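Local coordinates for protein blue-light receptor of the BLUF-family (Rhodobacter sphaeroides, PDB 2BYC) that binds a flavin mononucleotide in its BLUF fold and probably serves as a blue-light photoreceptor in bacterial signal transduction, at residues S30-R33 with N34-G38; S99-E102 with L103-L106. All coordinates share one frame; numbering follows the deposited sequence.

Interaction 1: residues S30-R33 with N34-G38. With FMN (flavin mononucleotide), chain C.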
ATOM      1  N   SER A  30      -8.666   8.208  -0.065  1.00 18.71           N
ATOM      2  CA  SER A  30      -7.717   7.688  -0.986  1.00 20.44           C
ATOM      3  C   SER A  30      -8.398   7.225  -2.268  1.00 22.13           C
ATOM      4  O   SER A  30      -7.870   7.391  -3.353  1.00 22.78           O
ATOM      5  CB  SER A  30      -6.995   6.521  -0.348  1.00 19.47           C
ATOM      6  OG  SER A  30      -7.915   5.498  -0.279  1.00 22.41           O
ATOM      7  N   ARG A  31      -9.591   6.662  -2.152  1.00 22.99           N
ATOM      8  CA  ARG A  31     -10.285   6.227  -3.324  1.00 25.49           C
ATOM      9  C   ARG A  31     -10.487   7.429  -4.306  1.00 25.19           C
ATOM     10  O   ARG A  31     -10.290   7.305  -5.536  1.00 24.13           O
ATOM     11  CB  ARG A  31     -11.611   5.547  -2.933  1.00 26.14           C
ATOM     12  CG  ARG A  31     -12.312   4.887  -4.113  1.00 30.11           C
ATOM     13  CD  ARG A  31     -13.775   4.558  -3.874  1.00 30.28           C
ATOM     14  NE  ARG A  31     -14.273   3.849  -5.075  1.00 41.19           N
ATOM     15  CZ  ARG A  31     -15.462   3.227  -5.215  1.00 43.99           C
ATOM     16  NH1 ARG A  31     -16.387   3.198  -4.233  1.00 45.51           N
ATOM     17  NH2 ARG A  31     -15.747   2.637  -6.370  1.00 44.75           N
ATOM     18  N   VAL A  32     -10.829   8.609  -3.794  1.00 24.33           N
ATOM     19  CA  VAL A  32     -11.033   9.712  -4.712  1.00 23.70           C
ATOM     20  C   VAL A  32      -9.708  10.357  -5.240  1.00 22.63           C
ATOM     21  O   VAL A  32      -9.505  10.538  -6.507  1.00 21.85           O
ATOM     22  CB  VAL A  32     -12.013  10.684  -4.127  1.00 25.61           C
ATOM     23  CG1 VAL A  32     -12.189  11.919  -5.074  1.00 27.90           C
ATOM     24  CG2 VAL A  32     -13.374   9.944  -3.896  1.00 25.26           C
ATOM     25  N   ARG A  33      -8.792  10.645  -4.316  1.00 20.28           N
ATOM     26  CA  ARG A  33      -7.451  11.150  -4.642  1.00 20.66           C
ATOM     27  C   ARG A  33      -6.692  10.229  -5.569  1.00 20.53           C
ATOM     28  O   ARG A  33      -6.212  10.630  -6.650  1.00 21.45           O
ATOM     29  CB  ARG A  33      -6.660  11.307  -3.334  1.00 20.05           C
ATOM     30  CG  ARG A  33      -5.273  11.907  -3.413  1.00 22.85           C
ATOM     31  CD  ARG A  33      -5.371  13.411  -3.344  1.00 31.47           C
ATOM     32  NE  ARG A  33      -5.150  14.032  -2.026  1.00 33.90           N
ATOM     33  CZ  ARG A  33      -5.967  14.031  -0.991  1.00 34.14           C
ATOM     34  NH1 ARG A  33      -7.093  13.373  -1.001  1.00 41.85           N
ATOM     35  NH2 ARG A  33      -5.618  14.664   0.096  1.00 35.61           N
ATOM     36  N   ASN A  34      -6.579   8.958  -5.204  1.00 18.70           N
ATOM     37  CA  ASN A  34      -5.798   8.069  -6.086  1.00 18.29           C
ATOM     38  C   ASN A  34      -6.364   7.988  -7.512  1.00 19.52           C
ATOM     39  O   ASN A  34      -5.643   7.959  -8.522  1.00 19.47           O
ATOM     40  CB  ASN A  34      -5.655   6.663  -5.476  1.00 16.05           C
ATOM     41  CG  ASN A  34      -4.842   6.676  -4.241  1.00 14.25           C
ATOM     42  OD1 ASN A  34      -4.385   7.709  -3.807  1.00 17.96           O
ATOM     43  ND2 ASN A  34      -4.653   5.535  -3.649  1.00 17.27           N
ATOM     44  N   LEU A  35      -7.675   7.922  -7.601  1.00 21.91           N
ATOM     45  CA  LEU A  35      -8.328   7.859  -8.895  1.00 22.53           C
ATOM     46  C   LEU A  35      -7.918   9.074  -9.791  1.00 24.05           C
ATOM     47  O   LEU A  35      -7.577   8.916 -11.009  1.00 25.92           O
ATOM     48  CB  LEU A  35      -9.844   7.803  -8.667  1.00 23.27           C
ATOM     49  CG  LEU A  35     -10.659   6.873  -9.560  1.00 24.41           C
ATOM     50  CD1 LEU A  35     -11.094   7.714 -10.695  1.00 31.50           C
ATOM     51  CD2 LEU A  35      -9.925   5.584 -10.011  1.00 25.01           C
ATOM     52  N   ARG A  36      -7.900  10.251  -9.187  1.00 23.69           N
ATOM     53  CA  ARG A  36      -7.599  11.471  -9.893  1.00 25.15           C
ATOM     54  C   ARG A  36      -6.134  11.439 -10.250  1.00 25.22           C
ATOM     55  O   ARG A  36      -5.741  11.779 -11.372  1.00 25.71           O
ATOM     56  CB  ARG A  36      -7.881  12.650  -8.977  1.00 26.57           C
ATOM     57  CG  ARG A  36      -7.487  13.967  -9.560  1.00 28.78           C
ATOM     58  CD  ARG A  36      -8.189  15.080  -8.878  1.00 34.24           C
ATOM     59  NE  ARG A  36      -7.601  15.344  -7.576  1.00 35.40           N
ATOM     60  CZ  ARG A  36      -8.169  15.008  -6.419  1.00 33.36           C
ATOM     61  NH1 ARG A  36      -9.337  14.373  -6.413  1.00 29.08           N
ATOM     62  NH2 ARG A  36      -7.550  15.317  -5.284  1.00 31.14           N
ATOM     63  N   LEU A  37      -5.309  11.043  -9.298  1.00 23.16           N
ATOM     64  CA  LEU A  37      -3.867  11.134  -9.528  1.00 22.44           C
ATOM     65  C   LEU A  37      -3.329  10.060 -10.460  1.00 20.79           C
ATOM     66  O   LEU A  37      -2.212  10.131 -10.946  1.00 22.62           O
ATOM     67  CB  LEU A  37      -3.136  10.916  -8.212  1.00 23.05           C
ATOM     68  CG  LEU A  37      -3.129  12.060  -7.238  1.00 18.47           C
ATOM     69  CD1 LEU A  37      -2.211  11.687  -6.031  1.00 18.96           C
ATOM     70  CD2 LEU A  37      -2.632  13.272  -7.957  1.00 19.74           C
ATOM     71  N   GLY A  38      -4.108   9.040 -10.667  1.00 19.31           N
ATOM     72  CA  GLY A  38      -3.616   7.899 -11.415  1.00 17.61           C
ATOM     73  C   GLY A  38      -2.811   6.998 -10.466  1.00 16.83           C
ATOM     74  O   GLY A  38      -1.974   6.233 -10.893  1.00 16.39           O
TER
HETATM   75  N1  FMN C1137      -4.626   9.345   1.043  1.00 14.81           N
HETATM   76  C2  FMN C1137      -4.738   9.145  -0.315  1.00 15.02           C
HETATM   77  O2  FMN C1137      -5.299  10.008  -1.030  1.00 16.31           O
HETATM   78  N3  FMN C1137      -4.258   8.022  -0.904  1.00 11.79           N
HETATM   79  C4  FMN C1137      -3.695   7.097  -0.097  1.00 11.74           C
HETATM   80  O4  FMN C1137      -3.212   6.135  -0.600  1.00 15.02           O
HETATM   81  C4A FMN C1137      -3.572   7.279   1.285  1.00 11.08           C
HETATM   82  N5  FMN C1137      -2.981   6.301   2.068  1.00 12.75           N
HETATM   83  C5A FMN C1137      -2.778   6.504   3.442  1.00 14.51           C
HETATM   84  C6  FMN C1137      -2.155   5.554   4.220  1.00 12.21           C
HETATM   85  C7  FMN C1137      -1.997   5.694   5.606  1.00 12.14           C
HETATM   86  C7M FMN C1137      -1.163   4.689   6.412  1.00 11.11           C
HETATM   87  C8  FMN C1137      -2.461   6.852   6.195  1.00 13.47           C
HETATM   88  C8M FMN C1137      -2.274   7.127   7.678  1.00 11.88           C
HETATM   89  C9  FMN C1137      -3.082   7.830   5.420  1.00 12.89           C
HETATM   90  C9A FMN C1137      -3.240   7.647   4.013  1.00 14.00           C
HETATM   91  N10 FMN C1137      -3.882   8.619   3.212  1.00 14.25           N
HETATM   92  C10 FMN C1137      -4.019   8.421   1.843  1.00 14.66           C
HETATM   93  C1' FMN C1137      -4.689   9.724   3.807  1.00 19.84           C
HETATM   94  C2' FMN C1137      -3.932  10.952   3.360  1.00 26.05           C
HETATM   95  O2' FMN C1137      -2.957  11.063   4.357  1.00 24.88           O
HETATM   96  C3' FMN C1137      -4.757  12.242   3.217  1.00 30.03           C
HETATM   97  O3' FMN C1137      -5.082  12.704   4.490  1.00 34.64           O
HETATM   98  C4' FMN C1137      -6.039  12.156   2.404  1.00 34.70           C
HETATM   99  O4' FMN C1137      -5.822  11.965   0.990  1.00 35.95           O
HETATM  100  C5' FMN C1137      -6.809  13.471   2.551  1.00 39.41           C
HETATM  101  O5' FMN C1137      -7.922  13.474   3.447  1.00 42.74           O
HETATM  102  P   FMN C1137      -8.865  14.758   3.258  1.00 42.58           P
HETATM  103  O1P FMN C1137     -10.126  14.667   4.131  1.00 39.15           O
HETATM  104  O2P FMN C1137      -7.991  15.926   3.699  1.00 39.08           O
HETATM  105  O3P FMN C1137      -9.139  14.732   1.775  1.00 34.25           O

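Interaction 2: residues S99-E102 with L103-L106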
ATOM      1  N   SER A  99      -6.611  -6.163   5.469  1.00 18.29           N
ATOM      2  CA  SER A  99      -6.544  -6.093   6.942  1.00 21.31           C
ATOM      3  C   SER A  99      -5.978  -7.353   7.576  1.00 21.67           C
ATOM      4  O   SER A  99      -5.472  -8.198   6.913  1.00 20.63           O
ATOM      5  CB  SER A  99      -7.941  -5.800   7.510  1.00 22.33           C
ATOM      6  OG  SER A  99      -8.703  -6.960   7.210  1.00 27.21           O
ATOM      7  N   ARG A 100      -6.013  -7.416   8.904  1.00 23.87           N
ATOM      8  CA  ARG A 100      -5.385  -8.524   9.641  1.00 26.11           C
ATOM      9  C   ARG A 100      -5.854  -9.889   9.163  1.00 25.35           C
ATOM     10  O   ARG A 100      -5.031 -10.695   8.772  1.00 24.84           O
ATOM     11  CB  ARG A 100      -5.697  -8.399  11.134  1.00 26.17           C
ATOM     12  CG  ARG A 100      -4.699  -9.033  12.107  1.00 29.56           C
ATOM     13  CD  ARG A 100      -5.109  -8.670  13.535  1.00 31.12           C
ATOM     14  NE  ARG A 100      -5.149  -7.195  13.644  1.00 41.69           N
ATOM     15  CZ  ARG A 100      -6.233  -6.443  13.866  1.00 44.69           C
ATOM     16  NH1 ARG A 100      -7.430  -6.986  14.089  1.00 48.53           N
ATOM     17  NH2 ARG A 100      -6.121  -5.126  13.912  1.00 47.82           N
ATOM     18  N   LYS A 101      -7.172 -10.142   9.218  1.00 26.84           N
ATOM     19  CA  LYS A 101      -7.749 -11.448   8.813  1.00 26.59           C
ATOM     20  C   LYS A 101      -7.290 -11.900   7.449  1.00 25.62           C
ATOM     21  O   LYS A 101      -6.789 -12.984   7.320  1.00 25.84           O
ATOM     22  CB  LYS A 101      -9.284 -11.495   8.828  1.00 27.40           C
ATOM     23  CG  LYS A 101      -9.793 -12.933   8.478  1.00 28.49           C
ATOM     24  CD  LYS A 101     -11.297 -13.158   8.727  1.00 27.60           C
ATOM     25  CE  LYS A 101     -11.612 -14.660   8.817  1.00 28.81           C
ATOM     26  NZ  LYS A 101     -13.060 -15.061   9.261  1.00 31.49           N
ATOM     27  N   GLU A 102      -7.462 -11.102   6.419  1.00 25.64           N
ATOM     28  CA  GLU A 102      -7.085 -11.579   5.090  1.00 26.04           C
ATOM     29  C   GLU A 102      -5.589 -11.717   4.896  1.00 25.16           C
ATOM     30  O   GLU A 102      -5.130 -12.501   4.104  1.00 24.63           O
ATOM     31  CB  GLU A 102      -7.633 -10.634   4.021  1.00 26.52           C
ATOM     32  CG  GLU A 102      -7.505 -11.105   2.584  1.00 27.86           C
ATOM     33  CD  GLU A 102      -8.012 -10.043   1.591  1.00 28.53           C
ATOM     34  OE1 GLU A 102      -8.028  -8.841   1.960  1.00 31.83           O
ATOM     35  OE2 GLU A 102      -8.380 -10.388   0.435  1.00 32.79           O
ATOM     36  N   LEU A 103      -4.804 -10.924   5.595  1.00 24.97           N
ATOM     37  CA  LEU A 103      -3.362 -11.105   5.452  1.00 26.01           C
ATOM     38  C   LEU A 103      -2.986 -12.426   6.126  1.00 26.17           C
ATOM     39  O   LEU A 103      -2.102 -13.106   5.665  1.00 25.38           O
ATOM     40  CB  LEU A 103      -2.607  -9.973   6.134  1.00 25.89           C
ATOM     41  CG  LEU A 103      -1.092  -9.838   6.105  1.00 25.82           C
ATOM     42  CD1 LEU A 103      -0.639  -9.756   4.693  1.00 29.25           C
ATOM     43  CD2 LEU A 103      -0.687  -8.567   6.863  1.00 25.84           C
ATOM     44  N   ARG A 104      -3.634 -12.761   7.250  1.00 27.86           N
ATOM     45  CA  ARG A 104      -3.433 -14.087   7.896  1.00 29.51           C
ATOM     46  C   ARG A 104      -3.644 -15.231   6.897  1.00 28.45           C
ATOM     47  O   ARG A 104      -2.802 -16.123   6.780  1.00 27.97           O
ATOM     48  CB  ARG A 104      -4.358 -14.268   9.119  1.00 28.74           C
ATOM     49  CG  ARG A 104      -3.853 -13.663  10.420  1.00 32.59           C
ATOM     50  CD  ARG A 104      -4.932 -13.822  11.534  1.00 34.45           C
ATOM     51  NE  ARG A 104      -6.053 -12.843  11.492  1.00 43.83           N
ATOM     52  CZ  ARG A 104      -7.280 -13.007  12.043  1.00 47.01           C
ATOM     53  NH1 ARG A 104      -7.594 -14.140  12.675  1.00 48.75           N
ATOM     54  NH2 ARG A 104      -8.215 -12.041  11.961  1.00 43.77           N
ATOM     55  N   ALA A 105      -4.764 -15.195   6.173  1.00 28.83           N
ATOM     56  CA  ALA A 105      -5.089 -16.204   5.182  1.00 30.49           C
ATOM     57  C   ALA A 105      -4.177 -16.206   3.953  1.00 30.77           C
ATOM     58  O   ALA A 105      -3.918 -17.258   3.377  1.00 32.62           O
ATOM     59  CB  ALA A 105      -6.541 -16.054   4.737  1.00 29.23           C
ATOM     60  N   LEU A 106      -3.659 -15.051   3.544  1.00 31.17           N
ATOM     61  CA  LEU A 106      -2.913 -14.973   2.281  1.00 30.99           C
ATOM     62  C   LEU A 106      -1.409 -15.096   2.401  1.00 31.03           C
ATOM     63  O   LEU A 106      -0.757 -15.469   1.427  1.00 31.79           O
ATOM     64  CB  LEU A 106      -3.239 -13.676   1.525  1.00 31.12           C
ATOM     65  CG  LEU A 106      -4.372 -13.497   0.495  1.00 32.45           C
ATOM     66  CD1 LEU A 106      -5.701 -14.119   0.885  1.00 34.26           C
ATOM     67  CD2 LEU A 106      -4.510 -12.010   0.194  1.00 30.61           C
TER

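Interaction 1: residues S30-R33 with N34-G38
The last two turns of helix 19-37, one wall of the flavin pocket in this BLUF fold, bring Ser30, Arg33 and Asn34 to the ligand. Asn34 N bonds to Ser30 O at 2.7 Å, and Leu37 N to Arg33 O at 2.8 Å; Arg36 N to Val32 O is a further helical bond, Leu35 N to Arg31 O a weak one. Asn34 reads the flavin's pyrimidine edge with both ends of its amide: FMN N3 donates to Asn34 OD1 at 2.9 Å in a nearly straight bond (177°), while Asn34 ND2 gives a weak bond to FMN O4 and a second one to Ser94 O. The backbone of Ser30 puts its CB 3.2 Å from FMN N3, while chi1 of 71° places OG between the backbone N and the carbonyl carbon, where it bonds to Met27 O. The Arg33 chain passes FMN O2 with CB and CG and then bends twice; the model sets its guanidinium doubtfully close to FMN O4'. Arg36 crosses it, NH2 3.5 Å from Arg33 CD, the two guanidinium planes only 21° apart. One turn on, Leu37 CD1 packs on Arg33 CG at 4.0 Å, and Gly38 leaves the helix with positive phi. Helix 58-69 lies alongside, its Leu64 touching Arg33 and Asn34 and its Glu63 touching Leu37, while Met95, just before strand 96-98, packs on Ser30 and Asn34.

Interaction 2: residues S99-E102 with L103-L106
Four successive i to i+4 backbone bonds tie Ser99-Glu102 to Leu103-Leu106. The first starts at Ser99 O, which accepts Leu103 N at 3.1 Å; Ser99 holds the N-cap position, yet its side chain makes no capping bond. Arg104 N to Arg100 O and Ala105 N to Lys101 O follow, and Leu106 N to Glu102 O closes the series with a more bent N-H...O angle of 136°.

Among the charged chains, contact is through carbon and guanidinium surface. Arg104 leaves its backbone with CG anti to the carbonyl carbon (chi1 -83°) and bends at chi3, which carries the guanidinium back over the preceding turn. Its NH2 lies 3.2 Å from Lys101 CA and 3.4 Å from Lys101 CB, with Lys101 CG over one face of the group and Arg100 O near its plane at the edge. Arg100 touches the same residue through CG, 4.1 Å from Arg104 NE, while its own NE turns off to Asn46 O.

The apolar contact is between Glu102 and Leu106. Both methyls of Leu106 meet Glu102 CG from the same side, CD1 and CD2 each 3.9 Å away, and Leu106 CB rests 3.4 Å from Glu102 O. With Leu106 cut back to alanine, Glu102 CG would probably lose this cover and the Glu102 chain be freer to turn, although the carboxylate would still have its salt bridge to Arg96.

Leu103, buried, packs on Leu124 of helix 120-131 and on Leu113, and Leu106 touches Ser131 of the same helix. The whole is a short amphipathic surface helix: polar chains line its outer side, and leucines join it to helix 120-131 directly after strand 96-98.

How the interactions relate
Interaction 1 and interaction 2 lie on opposite sides of the chain's centre, their own centres 25 Å apart and their nearest atoms about 13 Å apart, so they do not touch. Both are single helical turns running into the next, but they stand differently toward the flavin. Interaction 1 gives the pocket Ser30, Arg33 and Asn34, with Arg33 and Asn34 as binding residues; Gln52 and Asp71 also hydrogen-bond the FMN. Residues 99-106 stay away from it: the Ser99 side chain is about 13 Å from the FMN, that of Leu103 about 12 Å from that of Gln52. Between them along the chain, Ser94 and Met95 contact helix 19-37 just before strand 96-98 leads into helix 100-106.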